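Local coordinates for bifunctional enzyme IspD/IspF (Campylobacter jejuni, PDB 1W55), which makes 4-diphosphocytidyl-2-C-methyl-D-erythritol from CTP and 2-C-methyl-D-erythritol 4-phosphate, and cyclises the 2-phosphorylated form to 2-C-methyl-D-erythritol 2,4-cyclodiphosphate, releasing CMP, in isoprenoid biosynthesis, at residues A[251-256]-A[303-308]; A[112-117]-A[148-153]; A[66-71]-A[84-89]. All blocks are in the same frame, centred on the assembly; numbering follows the deposited sequence.

Contact 1: residues A[251-256]-A[303-308]; sequences HSLTDA and IDICVM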
# COMPACT_ATOMS: atom_id res chain seq x y z
N HIS A 251 -47.01 8.54 2.54
CA HIS A 251 -46.85 9.38 3.72
C HIS A 251 -45.98 8.72 4.78
O HIS A 251 -45.13 9.38 5.38
CB HIS A 251 -48.23 9.77 4.28
CG HIS A 251 -49.06 10.54 3.30
ND1 HIS A 251 -50.44 10.58 3.36
CD2 HIS A 251 -48.71 11.28 2.22
CE1 HIS A 251 -50.90 11.32 2.36
NE2 HIS A 251 -49.87 11.76 1.67
N SER A 252 -46.18 7.41 4.97
CA SER A 252 -45.38 6.66 5.93
C SER A 252 -43.93 6.62 5.46
O SER A 252 -43.01 6.82 6.25
CB SER A 252 -45.92 5.24 6.09
OG SER A 252 -45.05 4.45 6.90
N LEU A 253 -43.74 6.37 4.17
CA LEU A 253 -42.40 6.29 3.61
C LEU A 253 -41.65 7.63 3.69
O LEU A 253 -40.46 7.67 4.02
CB LEU A 253 -42.47 5.79 2.18
CG LEU A 253 -41.15 5.67 1.44
CD1 LEU A 253 -40.12 4.82 2.24
CD2 LEU A 253 -41.41 5.11 0.04
N THR A 254 -42.34 8.72 3.40
CA THR A 254 -41.79 10.06 3.58
C THR A 254 -41.26 10.26 5.00
O THR A 254 -40.15 10.75 5.20
CB THR A 254 -42.88 11.10 3.27
OG1 THR A 254 -43.34 10.93 1.90
CG2 THR A 254 -42.31 12.50 3.34
N ASP A 255 -42.04 9.86 6.00
CA ASP A 255 -41.61 9.95 7.39
C ASP A 255 -40.32 9.15 7.65
O ASP A 255 -39.43 9.63 8.34
CB ASP A 255 -42.72 9.49 8.33
CG ASP A 255 -43.49 10.65 8.94
OD1 ASP A 255 -43.27 11.80 8.51
OD2 ASP A 255 -44.34 10.52 9.86
N ALA A 256 -40.20 7.95 7.08
CA ALA A 256 -39.02 7.12 7.31
C ALA A 256 -37.76 7.75 6.74
O ALA A 256 -36.71 7.76 7.38
CB ALA A 256 -39.22 5.70 6.76
N ILE A 303 -35.59 0.14 0.95
CA ILE A 303 -36.87 0.45 1.55
C ILE A 303 -37.62 -0.86 1.79
O ILE A 303 -37.69 -1.72 0.91
CB ILE A 303 -37.69 1.34 0.60
CG1 ILE A 303 -37.13 2.76 0.58
CG2 ILE A 303 -39.19 1.35 0.98
CD1 ILE A 303 -37.40 3.48 -0.73
N ASP A 304 -38.15 -1.02 3.00
CA ASP A 304 -39.06 -2.14 3.28
C ASP A 304 -40.30 -1.64 3.98
O ASP A 304 -40.23 -0.78 4.88
CB ASP A 304 -38.38 -3.25 4.08
CG ASP A 304 -39.19 -4.53 4.09
OD1 ASP A 304 -39.95 -4.79 3.12
OD2 ASP A 304 -39.15 -5.34 5.03
N ILE A 305 -41.44 -2.17 3.55
CA ILE A 305 -42.74 -1.63 3.92
C ILE A 305 -43.66 -2.75 4.36
O ILE A 305 -43.62 -3.85 3.81
CB ILE A 305 -43.36 -0.83 2.73
CG1 ILE A 305 -42.56 0.48 2.53
CG2 ILE A 305 -44.84 -0.49 2.98
CD1 ILE A 305 -42.87 1.22 1.23
N CYS A 306 -44.46 -2.47 5.38
CA CYS A 306 -45.54 -3.35 5.76
C CYS A 306 -46.86 -2.58 5.79
O CYS A 306 -47.03 -1.64 6.56
CB CYS A 306 -45.29 -4.03 7.10
SG CYS A 306 -46.56 -5.29 7.39
N VAL A 307 -47.78 -2.98 4.91
CA VAL A 307 -49.10 -2.40 4.86
C VAL A 307 -49.98 -3.28 5.73
O VAL A 307 -50.01 -4.50 5.57
CB VAL A 307 -49.69 -2.37 3.43
CG1 VAL A 307 -51.10 -1.78 3.43
CG2 VAL A 307 -48.78 -1.59 2.45
N MET A 308 -50.68 -2.66 6.67
CA MET A 308 -51.62 -3.38 7.51
C MET A 308 -53.03 -3.00 7.07
O MET A 308 -53.48 -1.87 7.25
CB MET A 308 -51.36 -3.09 8.98
CG MET A 308 -49.89 -3.39 9.39
SD MET A 308 -49.17 -2.28 10.65
CE MET A 308 -50.42 -2.16 11.73
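Leu253 reaches down from its helix onto two isoleucines of the strand, Ile303 and Ile305, and its branched end is shared between them. With CG swung opposite the backbone N (chi1 179°), the two methyls project toward the strand. CD1 lies over the branch point of Ile303, 3.8 Å from Ile303 CG2 and 4.0 Å from Ile303 CG1, and the two side chains run roughly perpendicular. Ile303 presents both arms of its fork to that single methyl rather than only its tip. The other methyl has a looser neighbour: Leu253 CD2 is 4.3 Å from Ile305 CD1, the far end of the extended Ile305 chain. No hydrogen bond joins the two segments, and the CA atoms of Leu253 and Ile305 are 7.9 Å apart; one residue earlier, Ser252 OG bonds to Val357 O and Ser359 OG of the neighbouring strand 354-365.

This is helix-on-sheet packing in the alpha/beta fold of the IspF domain, joining helix 248-260 to strand 298-308. Ile325 of helix 318-329 touches Leu253 and both isoleucines, while Val361 of strand 354-365 meets Leu253 and Ile303; the apolar layer thus spans two helices and two strands. Alternation along the strand sends Asp304 to the opposite face. Asp304 OD2 forms a salt bridge with Lys339 of its own chain and accepts a hydrogen bond from the backbone N of Asn214 of a neighbouring subunit. Asp304 OD1 is bonded to Asn337 ND2 and takes a weak, bent bond from Ile305 N at 3.0 Å (127° at the hydrogen). The ends of the two segments belong to functional sites: His251, two residues before Leu253, is probably a ligand of the divalent metal, as in related IspF enzymes, and Met308 lines the geranyl diphosphate pocket.

Contact 2: residues A[112-117]-A[148-153]; sequences ENLDKA and PQISKT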
# COMPACT_ATOMS: atom_id res chain seq x y z
N GLU A 112 3.90 34.12 9.96
CA GLU A 112 5.25 34.67 10.08
C GLU A 112 5.42 36.02 9.37
O GLU A 112 6.40 36.73 9.62
CB GLU A 112 6.30 33.66 9.58
CG GLU A 112 6.27 33.39 8.08
CD GLU A 112 7.43 32.53 7.60
OE1 GLU A 112 8.18 33.00 6.70
OE2 GLU A 112 7.60 31.39 8.09
N ASN A 113 4.46 36.37 8.52
CA ASN A 113 4.50 37.62 7.77
C ASN A 113 3.46 38.64 8.21
O ASN A 113 3.23 39.65 7.53
CB ASN A 113 4.38 37.34 6.27
CG ASN A 113 5.61 36.67 5.72
OD1 ASN A 113 6.67 37.29 5.61
ND2 ASN A 113 5.49 35.39 5.39
N LEU A 114 2.87 38.39 9.37
CA LEU A 114 1.78 39.19 9.92
C LEU A 114 1.98 40.71 9.91
O LEU A 114 1.04 41.45 9.63
CB LEU A 114 1.46 38.72 11.34
CG LEU A 114 0.09 39.08 11.93
CD1 LEU A 114 -1.02 38.79 10.94
CD2 LEU A 114 -0.13 38.33 13.23
N ASP A 115 3.20 41.16 10.24
CA ASP A 115 3.46 42.59 10.40
C ASP A 115 3.89 43.30 9.11
O ASP A 115 4.06 44.52 9.10
CB ASP A 115 4.51 42.82 11.50
CG ASP A 115 4.05 42.29 12.86
OD1 ASP A 115 2.91 42.58 13.28
OD2 ASP A 115 4.79 41.58 13.58
N LYS A 116 4.05 42.54 8.03
CA LYS A 116 4.54 43.10 6.76
C LYS A 116 3.54 43.99 6.01
O LYS A 116 3.95 44.80 5.18
CB LYS A 116 5.04 41.98 5.83
CG LYS A 116 6.26 41.23 6.36
CD LYS A 116 7.40 41.18 5.34
CE LYS A 116 8.68 40.57 5.93
NZ LYS A 116 8.46 39.34 6.76
N ALA A 117 2.24 43.83 6.29
CA ALA A 117 1.21 44.53 5.51
C ALA A 117 -0.16 44.57 6.22
O ALA A 117 -0.28 44.14 7.37
CB ALA A 117 1.08 43.91 4.10
N PRO A 148 -6.48 30.70 3.27
CA PRO A 148 -6.86 31.79 4.17
C PRO A 148 -6.16 33.12 3.93
O PRO A 148 -5.07 33.17 3.36
CB PRO A 148 -6.46 31.27 5.57
CG PRO A 148 -6.14 29.80 5.40
CD PRO A 148 -5.76 29.63 3.97
N GLN A 149 -6.80 34.20 4.36
CA GLN A 149 -6.24 35.54 4.24
C GLN A 149 -6.33 36.17 5.62
O GLN A 149 -7.34 36.03 6.31
CB GLN A 149 -7.03 36.36 3.21
CG GLN A 149 -7.00 35.79 1.78
CD GLN A 149 -7.74 36.64 0.75
OE1 GLN A 149 -8.90 37.02 0.95
NE2 GLN A 149 -7.08 36.92 -0.38
N ILE A 150 -5.26 36.83 6.05
CA ILE A 150 -5.26 37.52 7.34
C ILE A 150 -5.28 39.02 7.11
O ILE A 150 -4.49 39.55 6.32
CB ILE A 150 -4.03 37.14 8.20
CG1 ILE A 150 -3.91 35.63 8.37
CG2 ILE A 150 -4.12 37.78 9.58
CD1 ILE A 150 -2.54 35.19 8.89
N SER A 151 -6.17 39.70 7.83
CA SER A 151 -6.32 41.14 7.69
C SER A 151 -6.40 41.77 9.07
O SER A 151 -6.77 41.11 10.05
CB SER A 151 -7.59 41.48 6.91
OG SER A 151 -7.56 40.93 5.61
N LYS A 152 -6.05 43.05 9.13
CA LYS A 152 -6.36 43.86 10.31
C LYS A 152 -7.86 44.05 10.28
O LYS A 152 -8.43 44.52 9.28
CB LYS A 152 -5.63 45.21 10.29
CG LYS A 152 -4.10 45.10 10.22
CD LYS A 152 -3.42 45.81 11.40
CE LYS A 152 -1.91 45.98 11.19
NZ LYS A 152 -1.57 46.51 9.82
N THR A 153 -8.50 43.66 11.37
CA THR A 153 -9.95 43.66 11.50
C THR A 153 -10.58 45.01 11.19
O THR A 153 -11.54 45.09 10.41
CB THR A 153 -10.31 43.21 12.92
OG1 THR A 153 -9.69 41.93 13.16
CG2 THR A 153 -11.80 42.93 13.04
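Leu114 and Ile150 bring the loop that follows helix 104-111 against strand 149-152, in the mixed sheet of the GT-A-like IspD cytidylyltransferase domain. The strand runs antiparallel to both its neighbours, 91-96 and 119-124, and the loop leads into the latter, so the contact ties a sheet strand to the connection entering the strand beside it.

The apolar part is one methyl pair: Leu114 CD1 sits 3.5 Å from Ile150 CG2, a close approach in which the leucine comes in crosswise. For Ile150, chi1 of -54° turns CG1 toward the side of the backbone N and puts CG2 opposite that nitrogen, where the leucine methyl meets it. Phe91 and Met93 of strand 91-96 continue the packing, the first against Leu114 and the second against Ile150.

Polar groups add only loose attraction between loop and strand. The Lys152 chain, bent at chi2 and chi4, carries its ammonium over toward the loop end, leaving NZ 3.6 Å from Ala117 O, too long to count as a hydrogen bond. Its ion pair with Asp118 is likewise long and weak, and the carboxylate of Asp115 is more distant still, with OD1 6.9 Å from Lys152 NZ. These acidic groups may nevertheless steer the lysine electrostatically. Lys152 also occupies the N-cap position of helix 153-159.

Hydrogen bonds within the loop hold its shape. Lys116 N donates to Asn113 O at 3.0 Å, closing a tight turn, while the Asn113 amide nitrogen ND2 bonds back to Arg109 O in the preceding helix. The Lys116 side chain folds over the same turn, and its NZ meets Asn113 OD1 at 3.0 Å, lying 19° from the carbonyl plane with a C=O...N angle of 147°.

Contact 3: residues A[66-71]-A[84-89]; sequences NYEFIE and LELIDS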
# COMPACT_ATOMS: atom_id res chain seq x y z
N ASN A 66 -18.97 24.51 19.40
CA ASN A 66 -17.69 25.22 19.46
C ASN A 66 -17.57 26.53 18.68
O ASN A 66 -16.60 27.26 18.84
CB ASN A 66 -16.54 24.30 19.03
CG ASN A 66 -16.26 23.21 20.05
OD1 ASN A 66 -16.43 23.41 21.25
ND2 ASN A 66 -15.81 22.05 19.57
N TYR A 67 -18.54 26.83 17.82
CA TYR A 67 -18.42 28.01 16.96
C TYR A 67 -19.61 28.92 17.07
O TYR A 67 -20.69 28.52 17.49
CB TYR A 67 -18.24 27.61 15.49
CG TYR A 67 -17.32 26.44 15.25
CD1 TYR A 67 -17.75 25.33 14.54
CD2 TYR A 67 -16.01 26.45 15.73
CE1 TYR A 67 -16.92 24.26 14.31
CE2 TYR A 67 -15.17 25.37 15.51
CZ TYR A 67 -15.63 24.28 14.80
OH TYR A 67 -14.80 23.21 14.57
N GLU A 68 -19.41 30.16 16.67
CA GLU A 68 -20.53 31.07 16.52
C GLU A 68 -21.01 31.02 15.08
O GLU A 68 -20.22 31.11 14.14
CB GLU A 68 -20.14 32.49 16.93
CG GLU A 68 -20.01 32.63 18.44
CD GLU A 68 -19.89 34.08 18.89
OE1 GLU A 68 -18.92 34.38 19.62
OE2 GLU A 68 -20.78 34.89 18.53
N PHE A 69 -22.32 30.85 14.92
CA PHE A 69 -22.91 30.83 13.60
C PHE A 69 -23.64 32.13 13.34
O PHE A 69 -24.25 32.71 14.24
CB PHE A 69 -23.87 29.65 13.47
CG PHE A 69 -23.17 28.33 13.49
CD1 PHE A 69 -23.02 27.62 14.68
CD2 PHE A 69 -22.66 27.79 12.31
CE1 PHE A 69 -22.38 26.39 14.71
CE2 PHE A 69 -22.00 26.56 12.32
CZ PHE A 69 -21.86 25.85 13.51
N ILE A 70 -23.56 32.60 12.10
CA ILE A 70 -24.27 33.79 11.68
C ILE A 70 -24.84 33.59 10.28
O ILE A 70 -24.20 32.96 9.43
CB ILE A 70 -23.33 35.02 11.78
CG1 ILE A 70 -24.15 36.32 11.71
CG2 ILE A 70 -22.23 34.97 10.71
CD1 ILE A 70 -23.49 37.48 12.41
N GLU A 71 -26.05 34.11 10.06
CA GLU A 71 -26.74 33.98 8.79
C GLU A 71 -25.95 34.70 7.71
O GLU A 71 -25.49 35.82 7.93
CB GLU A 71 -28.17 34.55 8.89
CG GLU A 71 -29.07 34.27 7.68
CD GLU A 71 -29.43 32.79 7.50
OE1 GLU A 71 -29.44 32.02 8.49
OE2 GLU A 71 -29.74 32.38 6.35
N LEU A 84 -17.95 39.90 10.63
CA LEU A 84 -16.96 40.80 11.23
C LEU A 84 -17.47 41.59 12.45
O LEU A 84 -16.70 41.91 13.35
CB LEU A 84 -16.36 41.76 10.20
CG LEU A 84 -15.33 41.18 9.22
CD1 LEU A 84 -15.19 42.08 8.01
CD2 LEU A 84 -13.98 40.97 9.90
N GLU A 85 -18.77 41.88 12.48
CA GLU A 85 -19.37 42.59 13.62
C GLU A 85 -19.27 41.77 14.91
O GLU A 85 -19.50 42.30 16.01
CB GLU A 85 -20.81 43.01 13.32
CG GLU A 85 -20.93 44.15 12.32
CD GLU A 85 -20.14 45.40 12.73
OE1 GLU A 85 -20.62 46.15 13.61
OE2 GLU A 85 -19.04 45.64 12.17
N LEU A 86 -18.90 40.50 14.77
CA LEU A 86 -18.70 39.62 15.91
C LEU A 86 -17.23 39.63 16.40
O LEU A 86 -16.92 39.11 17.48
CB LEU A 86 -19.14 38.19 15.55
CG LEU A 86 -20.48 37.61 16.05
CD1 LEU A 86 -21.59 38.65 16.28
CD2 LEU A 86 -20.99 36.47 15.14
N ILE A 87 -16.35 40.24 15.63
CA ILE A 87 -14.91 40.19 15.90
C ILE A 87 -14.41 41.48 16.54
O ILE A 87 -14.71 42.57 16.06
CB ILE A 87 -14.11 39.92 14.59
CG1 ILE A 87 -14.70 38.72 13.82
CG2 ILE A 87 -12.60 39.76 14.87
CD1 ILE A 87 -14.71 37.41 14.60
N ASP A 88 -13.64 41.34 17.62
CA ASP A 88 -13.01 42.50 18.25
C ASP A 88 -11.50 42.36 18.47
O ASP A 88 -10.88 43.21 19.09
CB ASP A 88 -13.74 42.91 19.55
CG ASP A 88 -13.74 41.82 20.61
OD1 ASP A 88 -12.76 41.05 20.72
OD2 ASP A 88 -14.70 41.66 21.41
N SER A 89 -10.92 41.28 17.94
CA SER A 89 -9.48 41.09 17.97
C SER A 89 -8.83 41.91 16.85
O SER A 89 -9.48 42.21 15.85
CB SER A 89 -9.11 39.59 17.85
OG SER A 89 -9.43 39.06 16.56
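A beta-alpha-beta crossover in the nucleotide-binding part of the IspD domain, strand 68-71 to helix 76-84 to strand 91-96, supplies both sides of this contact, in which Leu86 from the turn after the helix meets Glu68 and Ile70 of the first strand. Ile70 and Leu86 meet end on, with Ile70 CD1 3.8 Å from Leu86 CD2; Ile70 achieves this by an extended chain whose CG1 lies opposite the backbone N (chi1 -165°). The same leucine end also touches the carboxylate of Glu68, the two side chains passing at a slant, with OE2 3.7 Å from both Leu86 CG and Leu86 CD2. That oxygen makes only van der Waals contact here; the charge is met on its other oxygen, OE1, by a salt bridge with Lys49. Leu86 lies within a type I turn from Leu84 to Ile87, closed by Ile87 N donating to Leu84 O at 2.8 Å, and its side chain starts toward the strand. Strand 68-71 pairs in parallel with strand 50-54, whose Val51 touches both Ile70 and Ile87. On the strand's other face Phe69 packs on helix 57-61, and Leu84, which opens the turn, leans on helix 153-159.

Contacts 2 and 3 belong to the IspD domain and reach the same mixed sheet, their centres about 19 Å apart. They touch through Thr153, whose OG1 probably hydrogen-bonds to Ser89 O at 2.7 Å and whose CG2 packs on Ile87 CG2 at 3.7 Å. Contact 1 stands in the IspF domain on the opposite side of the chain's centre, about 56 Å from contact 2 and 42 Å from contact 3 between centres. Neither contact 2 nor contact 3 includes a ligand-pocket residue, yet the side chain of Ile70 is about 8 Å from bound CMP; that of Ile305 in contact 1 is about 11 Å from CMP and about 12 Å from geranyl diphosphate.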